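Long-range contacts in uncharacterized conserved (Bdellovibrio bacteriovorus, PDB 7O21), which probably acts as an LD-carboxypeptidase that trims cell-wall peptidoglycan, an editing activity tied to the curved shape of this predatory bacterium: residues 30-35 with 250-255; 40-45 with 55-60; 203-208 with 243-248. One frame throughout, in Å; residues are numbered along the deposited sequence. Where two conformers were deposited one is given.

Interaction 1 (30-35 with 250-255)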
loop_
_atom_site.group_PDB
_atom_site.type_symbol
_atom_site.label_atom_id
_atom_site.label_comp_id
_atom_site.label_asym_id
_atom_site.label_seq_id
_atom_site.Cartn_x
_atom_site.Cartn_y
_atom_site.Cartn_z
ATOM N N LEU A 30 -15.265 -0.320 19.835
ATOM C CA LEU A 30 -13.860 -0.591 20.122
ATOM C C LEU A 30 -13.841 -1.554 21.296
ATOM O O LEU A 30 -13.999 -1.148 22.452
ATOM C CB LEU A 30 -13.113 0.697 20.445
ATOM C CG LEU A 30 -11.673 0.507 20.922
ATOM C CD1 LEU A 30 -10.820 -0.222 19.880
ATOM C CD2 LEU A 30 -11.041 1.862 21.258
ATOM N N LEU A 31 -13.671 -2.843 20.995
ATOM C CA LEU A 31 -13.825 -3.864 22.024
ATOM C C LEU A 31 -12.531 -4.243 22.734
ATOM O O LEU A 31 -12.576 -4.604 23.911
ATOM C CB LEU A 31 -14.513 -5.109 21.449
ATOM C CG LEU A 31 -15.978 -4.847 21.076
ATOM C CD1 LEU A 31 -16.559 -6.046 20.352
ATOM C CD2 LEU A 31 -16.802 -4.514 22.314
ATOM N N GLN A 32 -11.383 -4.191 22.059
ATOM C CA GLN A 32 -10.131 -4.597 22.689
ATOM C C GLN A 32 -8.981 -4.014 21.883
ATOM O O GLN A 32 -9.087 -3.858 20.664
ATOM C CB GLN A 32 -10.010 -6.130 22.704
ATOM C CG GLN A 32 -8.967 -6.677 23.677
ATOM C CD GLN A 32 -9.167 -8.155 23.941
ATOM O OE1 GLN A 32 -9.641 -8.548 25.007
ATOM N NE2 GLN A 32 -8.841 -8.976 22.957
ATOM N N ILE A 33 -7.885 -3.682 22.577
ATOM C CA ILE A 33 -6.645 -3.227 21.954
ATOM C C ILE A 33 -5.609 -4.335 22.112
ATOM O O ILE A 33 -5.577 -5.025 23.141
ATOM C CB ILE A 33 -6.190 -1.889 22.581
ATOM C CG1 ILE A 33 -7.224 -0.810 22.252
ATOM C CG2 ILE A 33 -4.813 -1.463 22.076
ATOM C CD1 ILE A 33 -7.024 0.501 22.994
ATOM N N SER A 34 -4.807 -4.557 21.077
ATOM C CA SER A 34 -3.890 -5.690 21.124
ATOM C C SER A 34 -2.807 -5.461 22.178
ATOM O O SER A 34 -2.367 -4.332 22.414
ATOM C CB SER A 34 -3.246 -5.926 19.763
ATOM O OG SER A 34 -2.156 -6.820 19.891
ATOM N N GLU A 35 -2.387 -6.557 22.820
ATOM C CA GLU A 35 -1.275 -6.489 23.769
ATOM C C GLU A 35 0.084 -6.402 23.077
ATOM O O GLU A 35 1.095 -6.145 23.751
ATOM C CB GLU A 35 -1.268 -7.714 24.684
ATOM C CG GLU A 35 -0.860 -8.993 23.954
ATOM C CD GLU A 35 -0.912 -10.220 24.853
ATOM O OE1 GLU A 35 -0.562 -10.098 26.046
ATOM O OE2 GLU A 35 -1.314 -11.305 24.383
ATOM N N SER A 250 -1.802 -13.617 20.011
ATOM C CA SER A 250 -1.731 -12.625 21.069
ATOM C C SER A 250 -3.094 -11.963 21.252
ATOM O O SER A 250 -3.966 -12.004 20.376
ATOM C CB SER A 250 -0.678 -11.567 20.740
ATOM O OG SER A 250 -1.129 -10.687 19.714
ATOM N N GLN A 251 -3.285 -11.370 22.412
ATOM C CA GLN A 251 -4.526 -10.659 22.646
ATOM C C GLN A 251 -4.769 -9.688 21.490
ATOM O O GLN A 251 -3.912 -8.835 21.219
ATOM C CB GLN A 251 -4.460 -9.890 23.958
ATOM C CG GLN A 251 -5.651 -8.989 24.161
ATOM C CD GLN A 251 -5.508 -8.186 25.422
ATOM O OE1 GLN A 251 -5.399 -8.745 26.516
ATOM N NE2 GLN A 251 -5.499 -6.867 25.284
ATOM N N PRO A 252 -5.882 -9.808 20.769
ATOM C CA PRO A 252 -6.060 -9.046 19.533
ATOM C C PRO A 252 -6.711 -7.681 19.721
ATOM O O PRO A 252 -7.378 -7.396 20.718
ATOM C CB PRO A 252 -7.016 -9.943 18.732
ATOM C CG PRO A 252 -7.855 -10.572 19.784
ATOM C CD PRO A 252 -6.899 -10.863 20.919
ATOM N N TYR A 253 -6.464 -6.807 18.731
ATOM C CA TYR A 253 -7.384 -5.706 18.459
ATOM C C TYR A 253 -8.695 -6.322 17.995
ATOM O O TYR A 253 -8.709 -7.261 17.196
ATOM C CB TYR A 253 -6.922 -4.836 17.276
ATOM C CG TYR A 253 -5.778 -3.849 17.434
ATOM C CD1 TYR A 253 -5.917 -2.660 18.143
ATOM C CD2 TYR A 253 -4.581 -4.070 16.777
ATOM C CE1 TYR A 253 -4.854 -1.750 18.235
ATOM C CE2 TYR A 253 -3.541 -3.185 16.868
ATOM C CZ TYR A 253 -3.683 -2.024 17.570
ATOM O OH TYR A 253 -2.595 -1.174 17.637
ATOM N N ILE A 254 -9.803 -5.773 18.477
ATOM C CA ILE A 254 -11.132 -6.166 18.007
ATOM C C ILE A 254 -11.956 -4.899 17.840
ATOM O O ILE A 254 -12.164 -4.156 18.810
ATOM C CB ILE A 254 -11.852 -7.123 18.972
ATOM C CG1 ILE A 254 -10.965 -8.330 19.264
ATOM C CG2 ILE A 254 -13.201 -7.563 18.363
ATOM C CD1 ILE A 254 -11.544 -9.294 20.317
ATOM N N VAL A 255 -12.395 -4.636 16.610
ATOM C CA VAL A 255 -13.297 -3.532 16.301
ATOM C C VAL A 255 -14.499 -4.108 15.563
ATOM O O VAL A 255 -14.343 -4.850 14.588
ATOM C CB VAL A 255 -12.608 -2.461 15.441
ATOM C CG1 VAL A 255 -13.565 -1.316 15.150
ATOM C CG2 VAL A 255 -11.396 -1.927 16.175
#
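Leu31 and Gln32 both face Ile254 where strand 30-32 runs antiparallel to strand 253-255, the axes 154° apart: two residues against one, a classic beta bulge. Ile254 O takes Leu31 N at 3.0 Å and, more weakly, Gln32 N, while Ile254 N returns a bond to Gln32 O. Beyond the bulge side chains take over much of the pairing. The carboxamide of Gln32 crosses beside Pro252: its NE2 donates to Pro252 O at 3.1 Å, lying in the carbonyl plane on a lone pair, and its OE1 is held by Arg191. Gln251 stacks its amide on that of Gln32, and its NE2 meets Ile33 O at 2.8 Å almost head-on. The same NE2 also bonds Gly60 O, so two carbonyls fix the rotation of this amide. By this pairing strand 30-32, far back in the chain from its partner, joins the antiparallel sheet of the NTF2-like domain as an edge strand. Further on, Gln251 O accepts both Ser34 OG, at 3.0 Å, and Glu35 N. Glu35 CG lies between its backbone N and carbonyl carbon (chi1 71°), and the extended chain carries OE2 to Gln251 N at 2.8 Å, the N-H pointing almost straight at it (174°). Ser34 CB sits over a face of the Tyr253 ring, 4.0 Å from the centroid, in a CH-pi contact; the phenol OH bonds Ser40. On the Leu30 face of the sheet, Leu30 CD1 packs against Val255 CG2. On the opposite face, that of Gln32, Ile254 CG2 meets Leu31 CB, and Leu194 of helix 184-206 touches both residues.

Interaction 2 (40-45 with 55-60)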
loop_
_atom_site.group_PDB
_atom_site.type_symbol
_atom_site.label_atom_id
_atom_site.label_comp_id
_atom_site.label_asym_id
_atom_site.label_seq_id
_atom_site.Cartn_x
_atom_site.Cartn_y
_atom_site.Cartn_z
ATOM N N SER A 40 0.094 -0.661 18.234
ATOM C CA SER A 40 -0.083 0.616 18.916
ATOM C C SER A 40 -0.919 0.407 20.165
ATOM O O SER A 40 -1.994 -0.199 20.099
ATOM C CB SER A 40 -0.772 1.622 17.992
ATOM O OG SER A 40 -1.157 2.797 18.707
ATOM N N ARG A 41 -0.437 0.900 21.301
ATOM C CA ARG A 41 -1.268 0.811 22.495
ATOM C C ARG A 41 -2.373 1.847 22.523
ATOM O O ARG A 41 -3.232 1.779 23.411
ATOM C CB ARG A 41 -0.432 0.873 23.776
ATOM C CG ARG A 41 0.323 2.155 24.008
ATOM C CD ARG A 41 1.387 1.916 25.102
ATOM N NE ARG A 41 1.948 3.160 25.615
ATOM C CZ ARG A 41 3.152 3.629 25.306
ATOM N NH1 ARG A 41 3.953 2.954 24.490
ATOM N NH2 ARG A 41 3.565 4.775 25.829
ATOM N N TYR A 42 -2.378 2.786 21.575
ATOM C CA TYR A 42 -3.391 3.826 21.484
ATOM C C TYR A 42 -4.283 3.621 20.264
ATOM O O TYR A 42 -3.826 3.156 19.213
ATOM C CB TYR A 42 -2.745 5.216 21.383
ATOM C CG TYR A 42 -1.870 5.544 22.559
ATOM C CD1 TYR A 42 -2.416 5.757 23.821
ATOM C CD2 TYR A 42 -0.492 5.574 22.421
ATOM C CE1 TYR A 42 -1.588 6.046 24.916
ATOM C CE2 TYR A 42 0.327 5.853 23.500
ATOM C CZ TYR A 42 -0.226 6.083 24.735
ATOM O OH TYR A 42 0.604 6.364 25.803
ATOM N N VAL A 43 -5.545 4.040 20.395
ATOM C CA VAL A 43 -6.510 4.051 19.300
ATOM C C VAL A 43 -7.164 5.423 19.289
ATOM O O VAL A 43 -7.570 5.916 20.346
ATOM C CB VAL A 43 -7.587 2.971 19.507
ATOM C CG1 VAL A 43 -8.760 3.194 18.558
ATOM C CG2 VAL A 43 -6.984 1.572 19.317
ATOM N N ILE A 44 -7.286 6.031 18.117
ATOM C CA ILE A 44 -7.995 7.299 17.966
ATOM C C ILE A 44 -9.412 7.011 17.492
ATOM O O ILE A 44 -9.608 6.236 16.544
ATOM C CB ILE A 44 -7.260 8.230 16.990
ATOM C CG1 ILE A 44 -5.896 8.637 17.578
ATOM C CG2 ILE A 44 -8.132 9.448 16.681
ATOM C CD1 ILE A 44 -5.036 9.411 16.604
ATOM N N LEU A 45 -10.407 7.620 18.151
ATOM C CA LEU A 45 -11.815 7.409 17.827
ATOM C C LEU A 45 -12.427 8.753 17.464
ATOM O O LEU A 45 -12.367 9.699 18.261
ATOM C CB LEU A 45 -12.567 6.812 19.019
ATOM C CG LEU A 45 -14.085 6.751 18.862
ATOM C CD1 LEU A 45 -14.461 5.774 17.774
ATOM C CD2 LEU A 45 -14.728 6.367 20.196
ATOM N N VAL A 55 -8.763 9.700 22.440
ATOM C CA VAL A 55 -7.660 8.750 22.455
ATOM C C VAL A 55 -7.947 7.704 23.519
ATOM O O VAL A 55 -8.219 8.047 24.672
ATOM C CB VAL A 55 -6.311 9.441 22.717
ATOM C CG1 VAL A 55 -5.184 8.423 22.631
ATOM C CG2 VAL A 55 -6.093 10.561 21.722
ATOM N N PHE A 56 -7.913 6.435 23.134
ATOM C CA PHE A 56 -8.042 5.334 24.071
ATOM C C PHE A 56 -6.719 4.592 24.168
ATOM O O PHE A 56 -5.950 4.525 23.203
ATOM C CB PHE A 56 -9.144 4.360 23.620
ATOM C CG PHE A 56 -10.526 4.886 23.855
ATOM C CD1 PHE A 56 -11.100 5.774 22.956
ATOM C CD2 PHE A 56 -11.235 4.529 24.992
ATOM C CE1 PHE A 56 -12.369 6.276 23.172
ATOM C CE2 PHE A 56 -12.513 5.045 25.222
ATOM C CZ PHE A 56 -13.072 5.910 24.304
ATOM N N GLU A 57 -6.447 4.054 25.353
ATOM C CA GLU A 57 -5.243 3.281 25.615
ATOM C C GLU A 57 -5.618 1.908 26.152
ATOM O O GLU A 57 -6.611 1.745 26.872
ATOM C CB GLU A 57 -4.279 4.001 26.601
ATOM C CG GLU A 57 -2.925 3.299 26.727
ATOM C CD GLU A 57 -1.943 3.988 27.666
ATOM O OE1 GLU A 57 -2.348 4.949 28.351
ATOM O OE2 GLU A 57 -0.771 3.554 27.695
ATOM N N ARG A 58 -4.794 0.925 25.809
ATOM C CA ARG A 58 -4.962 -0.419 26.340
ATOM C C ARG A 58 -4.713 -0.431 27.843
ATOM O O ARG A 58 -3.760 0.174 28.341
ATOM C CB ARG A 58 -3.964 -1.354 25.672
ATOM C CG ARG A 58 -4.174 -2.814 26.045
ATOM C CD ARG A 58 -3.001 -3.681 25.615
ATOM N NE ARG A 58 -1.742 -3.239 26.228
ATOM C CZ ARG A 58 -0.674 -2.802 25.561
ATOM N NH1 ARG A 58 -0.659 -2.761 24.239
ATOM N NH2 ARG A 58 0.405 -2.398 26.228
ATOM N N ASN A 59 -5.572 -1.124 28.564
ATOM C CA ASN A 59 -5.393 -1.381 29.996
ATOM C C ASN A 59 -5.682 -2.868 30.176
ATOM O O ASN A 59 -6.790 -3.259 30.539
ATOM C CB ASN A 59 -6.331 -0.492 30.811
ATOM C CG ASN A 59 -6.309 -0.809 32.284
ATOM O OD1 ASN A 59 -5.326 -1.315 32.811
ATOM N ND2 ASN A 59 -7.409 -0.508 32.962
ATOM N N GLY A 60 -4.676 -3.696 29.896
ATOM C CA GLY A 60 -4.901 -5.128 29.889
ATOM C C GLY A 60 -5.919 -5.495 28.825
ATOM O O GLY A 60 -5.777 -5.144 27.646
HETATM O O HOH W 1 -0.366 6.962 28.014
#
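Tyr42 and Glu57 lie side by side and point the same way, a non-hydrogen-bonded pair of the antiparallel hairpin formed by strands 42-47 and 52-59. The Glu57 chain is fully extended, with CG anti to the backbone N (chi1 -172°), and this carries it along the phenol until CD lies 3.5 Å from Tyr42 CE1. Carboxylate and ring are turned 41° against each other, and a water in the ring plane joins their ends, 2.5 Å from Tyr42 OH and donating to Glu57 OE1 at 2.8 Å. On this same face Val55 CG1 touches Tyr42 CD1 at 4.0 Å. Arg41 runs along the other carboxylate oxygen: its NE comes to Glu57 OE2 from the edge of the guanidinium, a salt bridge whose hydrogen bond is weak at 3.4 Å. Arg41 CG lies over a face of the Tyr42 ring, so the phenol is bordered by both charged chains. Arg58 bends at chi3, bringing NH1 within 3.7 Å of Arg41 CB, and that NH1 bonds Ser34 O.

On the other face of the hairpin, the Phe56 ring crosses Leu45, with CE1 3.8 Å from Leu45 CD2. Backbone bonds hold the strands in step: Val43 and Phe56 exchange two, the one from Phe56 N to Val43 O being 2.9 Å long, and Arg58 N bonds Arg41 O.

Within the mixed sheet of the YkuD-family catalytic domain, strand 62-73 pairs with the far side of strand 52-59 and strand 172-176 with that of strand 42-47. Tyr165 meets Tyr42 edge-to-face, while Pro27 of strand 26-27 packs on Leu45 and Phe56.

Interaction 3 (203-208 with 243-248)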
loop_
_atom_site.group_PDB
_atom_site.type_symbol
_atom_site.label_atom_id
_atom_site.label_comp_id
_atom_site.label_asym_id
_atom_site.label_seq_id
_atom_site.Cartn_x
_atom_site.Cartn_y
_atom_site.Cartn_z
ATOM N N GLN A 203 -9.606 -22.451 17.518
ATOM C CA GLN A 203 -9.664 -23.863 17.888
ATOM C C GLN A 203 -9.986 -24.742 16.688
ATOM O O GLN A 203 -9.394 -25.819 16.527
ATOM C CB GLN A 203 -10.693 -24.082 19.001
ATOM C CG GLN A 203 -10.218 -23.697 20.395
ATOM C CD GLN A 203 -11.306 -23.868 21.452
ATOM O OE1 GLN A 203 -12.371 -24.424 21.181
ATOM N NE2 GLN A 203 -11.042 -23.379 22.658
ATOM N N ALA A 204 -10.913 -24.304 15.825
ATOM C CA ALA A 204 -11.268 -25.111 14.659
ATOM C C ALA A 204 -10.081 -25.258 13.719
ATOM O O ALA A 204 -9.806 -26.352 13.207
ATOM C CB ALA A 204 -12.465 -24.505 13.927
ATOM N N TRP A 205 -9.357 -24.167 13.494
ATOM C CA TRP A 205 -8.149 -24.231 12.685
ATOM C C TRP A 205 -7.122 -25.159 13.329
ATOM O O TRP A 205 -6.601 -26.077 12.677
ATOM C CB TRP A 205 -7.609 -22.806 12.524
ATOM C CG TRP A 205 -6.415 -22.686 11.636
ATOM C CD1 TRP A 205 -5.887 -23.651 10.825
ATOM C CD2 TRP A 205 -5.592 -21.526 11.469
ATOM N NE1 TRP A 205 -4.780 -23.166 10.165
ATOM C CE2 TRP A 205 -4.581 -21.862 10.543
ATOM C CE3 TRP A 205 -5.607 -20.239 12.018
ATOM C CZ2 TRP A 205 -3.595 -20.954 10.152
ATOM C CZ3 TRP A 205 -4.624 -19.340 11.626
ATOM C CH2 TRP A 205 -3.636 -19.704 10.699
ATOM N N GLU A 206 -6.829 -24.948 14.618
ATOM C CA GLU A 206 -5.817 -25.756 15.297
ATOM C C GLU A 206 -6.176 -27.239 15.304
ATOM O O GLU A 206 -5.298 -28.097 15.127
ATOM C CB GLU A 206 -5.592 -25.238 16.717
ATOM C CG GLU A 206 -4.507 -25.994 17.474
ATOM C CD GLU A 206 -4.202 -25.347 18.811
ATOM O OE1 GLU A 206 -4.965 -25.590 19.771
ATOM O OE2 GLU A 206 -3.222 -24.580 18.901
ATOM N N ASN A 207 -7.449 -27.563 15.545
ATOM C CA ASN A 207 -7.906 -28.947 15.465
ATOM C C ASN A 207 -7.920 -29.459 14.039
ATOM O O ASN A 207 -8.141 -30.655 13.829
ATOM C CB ASN A 207 -9.329 -29.046 16.015
ATOM C CG ASN A 207 -9.380 -29.017 17.520
ATOM O OD1 ASN A 207 -8.435 -29.428 18.201
ATOM N ND2 ASN A 207 -10.500 -28.541 18.057
ATOM N N GLN A 208 -7.700 -28.581 13.060
ATOM C CA GLN A 208 -7.872 -28.920 11.652
ATOM C C GLN A 208 -9.203 -29.632 11.420
ATOM O O GLN A 208 -9.293 -30.639 10.716
ATOM C CB GLN A 208 -6.660 -29.675 11.110
ATOM C CG GLN A 208 -5.381 -28.892 11.361
ATOM C CD GLN A 208 -4.183 -29.454 10.638
ATOM O OE1 GLN A 208 -3.851 -29.040 9.525
ATOM N NE2 GLN A 208 -3.515 -30.407 11.274
ATOM N N GLU A 243 -0.193 -33.707 10.743
ATOM C CA GLU A 243 -1.371 -34.113 11.500
ATOM C C GLU A 243 -1.693 -33.136 12.625
ATOM O O GLU A 243 -2.868 -32.838 12.875
ATOM C CB GLU A 243 -1.164 -35.517 12.065
ATOM C CG GLU A 243 -2.422 -36.139 12.644
ATOM C CD GLU A 243 -2.233 -37.596 13.028
ATOM O OE1 GLU A 243 -2.805 -38.471 12.342
ATOM O OE2 GLU A 243 -1.528 -37.870 14.020
ATOM N N TYR A 244 -0.680 -32.646 13.332
ATOM C CA TYR A 244 -0.894 -31.795 14.495
ATOM C C TYR A 244 -0.222 -30.449 14.283
ATOM O O TYR A 244 0.964 -30.383 13.936
ATOM C CB TYR A 244 -0.365 -32.450 15.776
ATOM C CG TYR A 244 -1.098 -33.718 16.150
ATOM C CD1 TYR A 244 -2.383 -33.673 16.674
ATOM C CD2 TYR A 244 -0.505 -34.959 15.972
ATOM C CE1 TYR A 244 -3.058 -34.836 17.014
ATOM C CE2 TYR A 244 -1.168 -36.121 16.309
ATOM C CZ TYR A 244 -2.442 -36.057 16.829
ATOM O OH TYR A 244 -3.096 -37.223 17.163
ATOM N N ILE A 245 -0.988 -29.378 14.491
ATOM C CA ILE A 245 -0.466 -28.021 14.431
ATOM C C ILE A 245 -0.863 -27.276 15.698
ATOM O O ILE A 245 -1.740 -27.699 16.456
ATOM C CB ILE A 245 -0.935 -27.259 13.170
ATOM C CG1 ILE A 245 -2.456 -27.069 13.185
ATOM C CG2 ILE A 245 -0.475 -27.975 11.898
ATOM C CD1 ILE A 245 -2.961 -26.072 12.136
ATOM N N LYS A 246 -0.180 -26.154 15.924
ATOM C CA LYS A 246 -0.446 -25.265 17.045
ATOM C C LYS A 246 -0.640 -23.866 16.483
ATOM O O LYS A 246 0.178 -23.406 15.681
ATOM C CB LYS A 246 0.751 -25.241 18.001
ATOM C CG LYS A 246 0.908 -26.485 18.874
ATOM C CD LYS A 246 2.375 -26.690 19.237
ATOM C CE LYS A 246 2.628 -26.577 20.728
ATOM N NZ LYS A 246 2.927 -25.175 21.137
ATOM N N VAL A 247 -1.716 -23.198 16.896
ATOM C CA VAL A 247 -1.982 -21.817 16.500
ATOM C C VAL A 247 -2.183 -21.004 17.769
ATOM O O VAL A 247 -3.106 -21.280 18.543
ATOM C CB VAL A 247 -3.211 -21.689 15.584
ATOM C CG1 VAL A 247 -3.392 -20.228 15.154
ATOM C CG2 VAL A 247 -3.088 -22.618 14.384
ATOM N N HIS A 248 -1.326 -20.016 17.991
ATOM C CA HIS A 248 -1.429 -19.151 19.156
ATOM C C HIS A 248 -1.566 -17.707 18.699
ATOM O O HIS A 248 -0.873 -17.272 17.773
ATOM C CB HIS A 248 -0.208 -19.323 20.060
ATOM C CG HIS A 248 -0.133 -20.674 20.705
ATOM N ND1 HIS A 248 1.025 -21.420 20.749
ATOM C CD2 HIS A 248 -1.083 -21.420 21.319
ATOM C CE1 HIS A 248 0.788 -22.564 21.367
ATOM N NE2 HIS A 248 -0.484 -22.587 21.725
HETATM O O HOH W 2 -3.850 -30.202 14.427
#
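Trp205 and Val247 make the apolar heart of this contact between the end of helix 184-206 and the start of strand 246-257. Val247 puts CG2 over the centre of the six-membered ring, 4.2 Å from its centroid and 16° off the normal, a CH-pi contact, while CG1 reaches Trp205 CE3 at 3.8 Å. Trp205 CG, anti to the backbone N (chi1 -176°), carries the indole to the valine. Ile245 crosses the same indole at about a right angle: its CD1 comes within 4.0 Å of Trp205 CD1 and also packs on Gln208 CG, so the methyl is wedged between the two side chains.

Among the polar contacts, one direct hydrogen bond joins helix to strand. Glu206, extended beyond CG, lays its aliphatic part beside Ile245 O and brings OE2 to Val247 N at 2.9 Å; the bond is nearly straight (166°) and uses the anti lone pair of the carboxylate. A long, weak ion pair also links OE2 to Arg202, whose NH1 bonds Val247 O.

A water bridges three further polar atoms. It donates to Glu206 O at 2.6 Å and accepts from Ile245 N and Gln208 NE2, thereby tying the last turn of the helix to the backbone at Ile245. Gln208 closes that turn with a Schellman motif, its N bonded to Trp205 O at 2.8 Å, and its NE2 donates to Tyr242 O as well.

In the NTF2-like domain the helix thus lies against the antiparallel sheet. Next in that sheet, strand 260-270 pairs with strand 246-257 and sends Gln267 against Trp205 and Tyr269 against Ile245 and Val247, while the rings of Trp201 and Tyr213, from helices 184-206 and 210-214, also meet the indole.

From the N terminus, residues 30-35 come first, but their partner, 250-255, lies more than 200 residues later, so interaction 1 closes by far the longest loop. Interactions 2 and 3 both fall within it, one after the other: interaction 2 closes a short hairpin in the catalytic domain, and interaction 3 brings the end of a long helix to the sheet of the NTF2-like domain. Interactions 1 and 2 touch, through Tyr253 with Ser40 and Gln251 with Gly60, and thereby join the two domains. Interaction 3 shares strand 246-257 with interaction 1, yet their centres are about 21 Å apart; it makes no touch with interaction 2.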